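Local atomic coordinates of alpha-14 giardin (Giardia lamblia, PDB entry 3CHJ), a protein that binds calcium and may act as a calcium-regulated structural element linking the phospholipid bilayer to the underlying axoneme. Residues L32-R37 against I307-E312; D100-V105 against S262-R267; V253-S258 against E293-E298. One frame throughout, in Å; residues are numbered along the deposited sequence.

Contact 1 (L32-R37 against I307-E312); sequences LIEIAR and IKLLWE
Leu309 is the first residue of 307-312 to press on helix 31-38, and it meets Ile33, Glu34 and Arg37. Its CG stands anti to the backbone N (chi1 -175°), which spreads the two methyls over that helix. Leu309 CD2 packs on Ile33 CG2 at 3.7 Å and also touches the carboxylate end of Glu34. The other methyl takes the other side of the fork. Leu309 CD1 lies against one face of the Arg37 guanidinium, off its centre and 3.5 Å from Arg37 NH1. The two side chains cross at about a right angle. The carbonyl O of Leu309 is close to Arg37 NE, but the angle is too poor for a hydrogen bond.

Leu310 starts out pointing away from helix 31-38, yet its branched end reaches back. Leu310 CD2 lies 3.6 Å from Ile33 CG2 and also meets the CG of Arg37. The carbonyl O of Leu310 takes a 2.6 Å hydrogen bond from a water. That water accepts from Arg37 NE at 2.8 Å and donates a further bond to Glu312 O.

Glu312 O is thus gripped twice. Arg37 NH2 gives Glu312 O a 2.9 Å hydrogen bond, with an N-H...O angle of 158°, coming from above the carbonyl plane. On the guanidinium's remaining nitrogen, Arg37 NH1 forms a salt bridge to Glu34 OE2 at 3.1 Å. Each nitrogen therefore has its own partner, and this holds the group in place. The carboxylate of Glu312 turns elsewhere, to Lys280. The cation sits by carbonyls at the C-terminal end of helix 301-310, which probably favours its charge.

The contact joins the fourth annexin repeat to a helix near the N terminus. Helix 69-78 packs beside both, with Phe71 and Leu78 on Ile33 and Leu74 on Ile307. Helix 12-24 covers Leu32 and Ile35.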
# COMPACT_ATOMS: atom_id res chain seq x y z
N LEU A 32 4.87 -8.84 19.82
CA LEU A 32 3.95 -7.83 19.30
C LEU A 32 3.58 -8.12 17.86
O LEU A 32 2.45 -7.84 17.45
CB LEU A 32 4.55 -6.42 19.40
CG LEU A 32 4.93 -5.96 20.82
CD1 LEU A 32 5.65 -4.63 20.77
CD2 LEU A 32 3.68 -5.88 21.70
N ILE A 33 4.55 -8.64 17.10
CA ILE A 33 4.36 -8.96 15.69
C ILE A 33 3.64 -10.29 15.52
O ILE A 33 2.74 -10.42 14.67
CB ILE A 33 5.71 -8.96 14.94
CG1 ILE A 33 6.40 -7.60 15.04
CG2 ILE A 33 5.51 -9.38 13.49
CD1 ILE A 33 5.60 -6.38 14.52
N GLU A 34 4.00 -11.28 16.34
CA GLU A 34 3.26 -12.55 16.36
C GLU A 34 1.78 -12.33 16.64
O GLU A 34 0.90 -12.91 15.97
CB GLU A 34 3.91 -13.55 17.33
CG GLU A 34 5.33 -13.97 16.91
CD GLU A 34 5.37 -14.88 15.66
OE1 GLU A 34 6.42 -15.55 15.46
OE2 GLU A 34 4.41 -14.91 14.85
N ILE A 35 1.47 -11.45 17.60
CA ILE A 35 0.09 -11.14 17.91
C ILE A 35 -0.61 -10.54 16.66
O ILE A 35 -1.71 -10.93 16.30
CB ILE A 35 0.02 -10.20 19.14
CG1 ILE A 35 0.39 -10.98 20.42
CG2 ILE A 35 -1.34 -9.61 19.32
CD1 ILE A 35 0.71 -10.07 21.63
N ALA A 36 0.07 -9.63 15.95
CA ALA A 36 -0.52 -9.04 14.75
C ALA A 36 -0.82 -10.06 13.67
O ALA A 36 -1.81 -9.92 12.95
CB ALA A 36 0.37 -7.92 14.18
N ARG A 37 0.04 -11.07 13.56
CA ARG A 37 -0.09 -12.11 12.53
C ARG A 37 -1.13 -13.17 12.89
O ARG A 37 -1.60 -13.90 12.01
CB ARG A 37 1.24 -12.81 12.31
CG ARG A 37 2.31 -11.94 11.75
CD ARG A 37 3.61 -12.72 11.75
NE ARG A 37 3.77 -13.59 10.59
CZ ARG A 37 4.26 -14.83 10.62
NH1 ARG A 37 4.57 -15.42 11.78
NH2 ARG A 37 4.40 -15.52 9.50
N ILE A 307 9.85 -6.50 10.16
CA ILE A 307 9.49 -6.40 8.75
C ILE A 307 9.59 -7.77 8.09
O ILE A 307 8.65 -8.20 7.40
CB ILE A 307 10.33 -5.34 8.01
CG1 ILE A 307 10.09 -3.94 8.59
CG2 ILE A 307 10.08 -5.38 6.47
CD1 ILE A 307 8.63 -3.41 8.54
N LYS A 308 10.70 -8.48 8.33
CA LYS A 308 10.91 -9.83 7.76
C LYS A 308 9.80 -10.78 8.20
O LYS A 308 9.25 -11.53 7.37
CB LYS A 308 12.27 -10.42 8.17
CG LYS A 308 13.44 -9.87 7.40
CD LYS A 308 14.73 -10.61 7.68
CE LYS A 308 15.31 -10.20 9.04
NZ LYS A 308 16.74 -10.62 9.20
N LEU A 309 9.45 -10.74 9.49
CA LEU A 309 8.43 -11.64 10.02
C LEU A 309 7.03 -11.34 9.46
O LEU A 309 6.26 -12.24 9.12
CB LEU A 309 8.42 -11.57 11.56
CG LEU A 309 7.49 -12.54 12.29
CD1 LEU A 309 7.73 -13.97 11.85
CD2 LEU A 309 7.71 -12.37 13.79
N LEU A 310 6.67 -10.06 9.37
CA LEU A 310 5.33 -9.71 8.87
C LEU A 310 5.13 -10.18 7.45
O LEU A 310 4.02 -10.59 7.08
CB LEU A 310 5.14 -8.19 8.93
CG LEU A 310 4.86 -7.69 10.35
CD1 LEU A 310 5.06 -6.16 10.44
CD2 LEU A 310 3.48 -8.09 10.82
N TRP A 311 6.19 -10.14 6.65
CA TRP A 311 6.10 -10.54 5.26
C TRP A 311 6.30 -12.04 5.05
O TRP A 311 6.25 -12.53 3.92
CB TRP A 311 7.10 -9.73 4.43
CG TRP A 311 6.59 -8.37 4.12
CD1 TRP A 311 7.08 -7.18 4.58
CD2 TRP A 311 5.50 -8.06 3.26
NE1 TRP A 311 6.34 -6.13 4.05
CE2 TRP A 311 5.37 -6.65 3.23
CE3 TRP A 311 4.60 -8.84 2.52
CZ2 TRP A 311 4.39 -6.02 2.48
CZ3 TRP A 311 3.63 -8.21 1.78
CH2 TRP A 311 3.52 -6.81 1.76
N GLU A 312 6.53 -12.78 6.14
CA GLU A 312 6.58 -14.22 6.03
C GLU A 312 5.14 -14.72 5.92
O GLU A 312 4.31 -14.44 6.79
CB GLU A 312 7.30 -14.84 7.22
CG GLU A 312 7.61 -16.32 7.03
CD GLU A 312 8.76 -16.59 6.05
OE1 GLU A 312 9.14 -17.77 5.96
OE2 GLU A 312 9.30 -15.67 5.37
O HOH W 1 2.80 -12.61 8.10

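Contact 2 (D100-V105 against S262-R267); sequences DEKCLV and SNRLNR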
# COMPACT_ATOMS: atom_id res chain seq x y z
N ASP A 100 2.29 14.84 1.88
CA ASP A 100 3.08 13.65 1.63
C ASP A 100 2.49 12.95 0.39
O ASP A 100 1.67 12.02 0.52
CB ASP A 100 3.08 12.73 2.85
CG ASP A 100 4.00 11.52 2.71
OD1 ASP A 100 4.55 11.28 1.60
OD2 ASP A 100 4.17 10.81 3.74
N GLU A 101 2.88 13.41 -0.80
CA GLU A 101 2.31 12.94 -2.07
C GLU A 101 2.56 11.44 -2.25
O GLU A 101 1.66 10.71 -2.72
CB GLU A 101 2.89 13.71 -3.28
CG GLU A 101 2.63 15.22 -3.24
CD GLU A 101 3.71 15.99 -2.51
OE1 GLU A 101 4.66 15.35 -1.96
OE2 GLU A 101 3.60 17.25 -2.47
N LYS A 102 3.75 10.97 -1.86
CA LYS A 102 4.10 9.55 -1.99
C LYS A 102 3.11 8.69 -1.22
O LYS A 102 2.73 7.62 -1.70
CB LYS A 102 5.52 9.26 -1.47
CG LYS A 102 6.67 9.85 -2.29
CD LYS A 102 8.04 9.46 -1.71
CE LYS A 102 8.26 9.90 -0.28
NZ LYS A 102 9.48 9.25 0.36
N CYS A 103 2.73 9.12 -0.02
CA CYS A 103 1.78 8.37 0.80
C CYS A 103 0.43 8.26 0.12
O CYS A 103 -0.16 7.19 0.08
CB CYS A 103 1.64 9.02 2.16
SG CYS A 103 0.57 8.11 3.28
N LEU A 104 -0.05 9.37 -0.45
CA LEU A 104 -1.35 9.39 -1.12
C LEU A 104 -1.32 8.43 -2.31
O LEU A 104 -2.28 7.73 -2.55
CB LEU A 104 -1.68 10.83 -1.54
CG LEU A 104 -1.91 11.78 -0.36
CD1 LEU A 104 -2.21 13.20 -0.89
CD2 LEU A 104 -3.00 11.27 0.55
N VAL A 105 -0.22 8.43 -3.06
CA VAL A 105 -0.06 7.47 -4.17
C VAL A 105 -0.06 6.02 -3.67
O VAL A 105 -0.81 5.18 -4.19
CB VAL A 105 1.20 7.82 -4.98
CG1 VAL A 105 1.56 6.70 -6.02
CG2 VAL A 105 0.97 9.18 -5.68
N SER A 262 11.49 4.39 6.39
CA SER A 262 10.74 3.64 7.42
C SER A 262 9.23 3.93 7.46
O SER A 262 8.43 3.01 7.68
CB SER A 262 11.36 3.81 8.83
OG SER A 262 10.89 4.97 9.49
N ASN A 263 8.83 5.18 7.24
CA ASN A 263 7.39 5.48 7.13
C ASN A 263 6.75 4.74 5.97
O ASN A 263 5.63 4.17 6.11
CB ASN A 263 7.17 6.98 6.99
CG ASN A 263 7.48 7.71 8.26
OD1 ASN A 263 7.12 7.26 9.35
ND2 ASN A 263 8.17 8.84 8.13
N ARG A 264 7.43 4.74 4.83
CA ARG A 264 6.92 4.00 3.68
C ARG A 264 6.93 2.49 3.97
O ARG A 264 5.94 1.80 3.69
CB ARG A 264 7.62 4.32 2.34
CG ARG A 264 7.19 3.40 1.18
CD ARG A 264 7.78 3.79 -0.17
NE ARG A 264 6.82 4.59 -0.95
CZ ARG A 264 7.15 5.32 -2.01
NH1 ARG A 264 8.42 5.42 -2.39
NH2 ARG A 264 6.20 5.97 -2.68
N LEU A 265 8.02 1.97 4.53
CA LEU A 265 8.07 0.55 4.85
C LEU A 265 6.90 0.17 5.75
O LEU A 265 6.28 -0.88 5.55
CB LEU A 265 9.40 0.16 5.52
CG LEU A 265 10.65 0.27 4.63
CD1 LEU A 265 11.92 0.28 5.48
CD2 LEU A 265 10.70 -0.86 3.63
N ASN A 266 6.63 1.00 6.76
CA ASN A 266 5.55 0.70 7.71
C ASN A 266 4.20 0.63 7.01
O ASN A 266 3.44 -0.33 7.20
CB ASN A 266 5.50 1.73 8.84
CG ASN A 266 6.63 1.56 9.82
OD1 ASN A 266 7.38 0.57 9.76
ND2 ASN A 266 6.74 2.49 10.77
N ARG A 267 3.88 1.66 6.23
CA ARG A 267 2.53 1.69 5.64
C ARG A 267 2.35 0.59 4.60
O ARG A 267 1.28 -0.03 4.52
CB ARG A 267 2.18 3.08 5.08
CG ARG A 267 3.01 3.50 3.90
CD ARG A 267 2.45 4.79 3.35
NE ARG A 267 3.34 5.37 2.34
CZ ARG A 267 4.17 6.38 2.57
NH1 ARG A 267 4.24 6.96 3.77
NH2 ARG A 267 4.94 6.81 1.57
O HOH W 2 6.16 9.21 4.59
O HOH W 3 6.30 9.21 1.90
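Asp100 faces Arg267 across two waters. Its CG is anti to the backbone N (chi1 -175°), which carries the carboxylate toward the arginine. One water bonds Asp100 OD2 at 2.7 Å and Arg267 NH1. The other bonds Asp100 OD1 and, at 2.8 Å, Arg267 NH2. Asp100 OD2 and Arg267 NH1 form only a long salt bridge, 3.9 Å. Asp100 is also the N-cap of helix 101-108, since OD1 accepts from Cys103 N at 3.3 Å.

Lys102 lays its aliphatic part by the Arg264 guanidinium. Lys102 CB is 3.6 Å from Arg264 NH2, and CD lies over one face of that group. Lys102 NZ pairs with Asp261.

Cys103 backs the Arg267 guanidinium. Cys103 CA sits over the centre of one face, 3.6 Å from Arg267 CZ, and the CA of Arg264 covers the opposite face. The two waters lie at the edge of the group. Asp106 serves both arginines, with salt bridges to Arg267 NE and Arg264 NE.

A water-bridged N-cap aspartate thus joins an earlier annexin repeat region to the fourth repeat. The short helical segments run nearly parallel, at 15° with axes 11.1 Å apart. Helices 82-94 and 144-154 pack on the 100-105 side. Helices 243-254 and 69-78 pack on the 262-267 side.

Contact 3 (V253-S258 against E293-E298); sequences VAFAGS and ERCATE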
# COMPACT_ATOMS: atom_id res chain seq x y z
N VAL A 253 11.43 -0.06 -3.68
CA VAL A 253 11.66 1.39 -3.76
C VAL A 253 11.94 1.94 -2.37
O VAL A 253 12.83 2.79 -2.20
CB VAL A 253 10.48 2.12 -4.44
CG1 VAL A 253 10.67 3.64 -4.36
CG2 VAL A 253 10.34 1.68 -5.88
N ALA A 254 11.20 1.45 -1.37
CA ALA A 254 11.36 1.89 0.03
C ALA A 254 12.73 1.56 0.61
O ALA A 254 13.30 2.37 1.35
CB ALA A 254 10.25 1.34 0.88
N PHE A 255 13.30 0.41 0.24
CA PHE A 255 14.68 0.06 0.62
C PHE A 255 15.71 0.93 -0.14
O PHE A 255 16.93 0.81 0.08
CB PHE A 255 14.97 -1.42 0.33
CG PHE A 255 14.24 -2.41 1.22
CD1 PHE A 255 14.25 -2.28 2.61
CD2 PHE A 255 13.61 -3.53 0.66
CE1 PHE A 255 13.60 -3.22 3.43
CE2 PHE A 255 12.96 -4.47 1.48
CZ PHE A 255 12.96 -4.32 2.86
N ALA A 256 15.22 1.78 -1.05
CA ALA A 256 16.03 2.52 -2.03
C ALA A 256 17.24 3.32 -1.55
O ALA A 256 17.16 4.08 -0.58
CB ALA A 256 15.14 3.44 -2.87
N GLY A 257 18.35 3.15 -2.27
CA GLY A 257 19.54 3.99 -2.16
C GLY A 257 20.36 3.88 -0.89
O GLY A 257 20.69 2.77 -0.44
N SER A 258 20.66 5.04 -0.31
CA SER A 258 21.61 5.17 0.80
C SER A 258 21.13 4.47 2.07
O SER A 258 21.83 3.60 2.62
CB SER A 258 21.88 6.65 1.08
OG SER A 258 22.91 6.82 2.04
N GLU A 293 17.46 -10.91 2.53
CA GLU A 293 18.85 -10.47 2.40
C GLU A 293 18.93 -8.95 2.25
O GLU A 293 19.78 -8.31 2.87
CB GLU A 293 19.53 -11.17 1.23
CG GLU A 293 21.00 -10.86 1.08
CD GLU A 293 21.60 -11.51 -0.16
OE1 GLU A 293 21.44 -12.74 -0.33
OE2 GLU A 293 22.22 -10.78 -0.96
N ARG A 294 18.04 -8.38 1.44
CA ARG A 294 17.95 -6.93 1.34
C ARG A 294 17.57 -6.30 2.68
O ARG A 294 18.17 -5.32 3.12
CB ARG A 294 16.96 -6.51 0.24
CG ARG A 294 16.95 -5.00 -0.02
CD ARG A 294 18.29 -4.52 -0.62
NE ARG A 294 18.32 -3.07 -0.77
CZ ARG A 294 17.83 -2.43 -1.83
NH1 ARG A 294 17.27 -3.11 -2.82
NH2 ARG A 294 17.89 -1.11 -1.89
N CYS A 295 16.59 -6.89 3.35
CA CYS A 295 16.16 -6.40 4.66
C CYS A 295 17.30 -6.44 5.69
O CYS A 295 17.45 -5.49 6.47
CB CYS A 295 14.95 -7.22 5.13
SG CYS A 295 14.00 -6.43 6.44
N ALA A 296 18.10 -7.51 5.66
CA ALA A 296 19.24 -7.67 6.56
C ALA A 296 20.28 -6.57 6.35
O ALA A 296 20.84 -6.04 7.31
CB ALA A 296 19.89 -9.03 6.36
N THR A 297 20.54 -6.23 5.09
CA THR A 297 21.48 -5.17 4.79
C THR A 297 20.95 -3.81 5.21
O THR A 297 21.67 -3.02 5.83
CB THR A 297 21.86 -5.14 3.29
OG1 THR A 297 22.33 -6.43 2.90
CG2 THR A 297 22.97 -4.12 3.05
N GLU A 298 19.69 -3.53 4.89
CA GLU A 298 19.12 -2.20 5.07
C GLU A 298 18.71 -1.91 6.49
O GLU A 298 18.79 -0.77 6.94
CB GLU A 298 17.89 -2.00 4.17
CG GLU A 298 18.10 -2.17 2.66
CD GLU A 298 19.03 -1.13 2.05
OE1 GLU A 298 19.13 -0.01 2.61
OE2 GLU A 298 19.67 -1.45 1.02
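Glu298 OE2 is the polar atom gripped here, by the Arg294 that packs with Glu298 on Phe255. Arg294 NE gives Glu298 OE2 a nearly straight bond of 2.8 Å (170°). Arg294 NH2 adds a weak one. The carboxylate oxygen is met on its anti side, somewhat out of its plane. This salt bridge spans one turn of helix 291-298.

Both partners bend to make it. Arg294 leaves the helix with CG anti to the backbone N and then turns at chi2 (66°), while Glu298 folds at its own chi2. The pair so formed lies against the end of helix 243-254. Phe255 CB sits over one face of the guanidinium, off its centre and 3.7 Å from Arg294 CZ. The ring and the arginine chain slide past each other in opposite directions, and Arg294 CG touches Phe255 CD2 at 3.7 Å. The ring and guanidinium planes are 40° apart, and it is CB, not the ring, that lies over the guanidinium.

Glu298 offers its methylenes to the same ring, with CG 3.9 Å from Phe255 CD1. Farther along, Phe255 CZ meets Cys295 CB at 4.2 Å. The sulfur of Cys295 makes an oblique sulfur-aromatic contact. From elsewhere in the chain, Phe291 meets the Phe255 ring edge-to-face, and Tyr283 and Leu265 also pack on it.

The carbonyl O of Phe255 lies 2.9 Å from Arg294 NH2. The same oxygen is near Glu298 OE1, but both are acceptors and do not bond.

The Glu298 carboxylate and the Phe255 carbonyl both lie on one side of the guanidinium. Its charge is probably balanced mainly by Glu298. The salt bridge probably offsets the two charges, while the aliphatic parts of both residues pack on the buried phenylalanine within the fourth repeat.

Overall arrangement
From the N terminus, helix 31-38 opens the longest loop, which contact 1 closes 270 residues later at the end of helix 301-310. Contacts 2 and 3 both fall within that span. Contact 2 begins at 100-105 and closes at 262-267. Contact 3 begins at 253-258, before that closure, and ends at 293-298, so these two cross. Successive helices 243-254 and 262-272 join them, with Leu265 CD2 3.5 Å from Ala254 CB. Helices 291-298 and 301-310 link contacts 3 and 1 through Cys295 and Lys308. The fourth repeat is thereby tied internally, to the N-terminal region and to the annexin repeat region that holds 100-105.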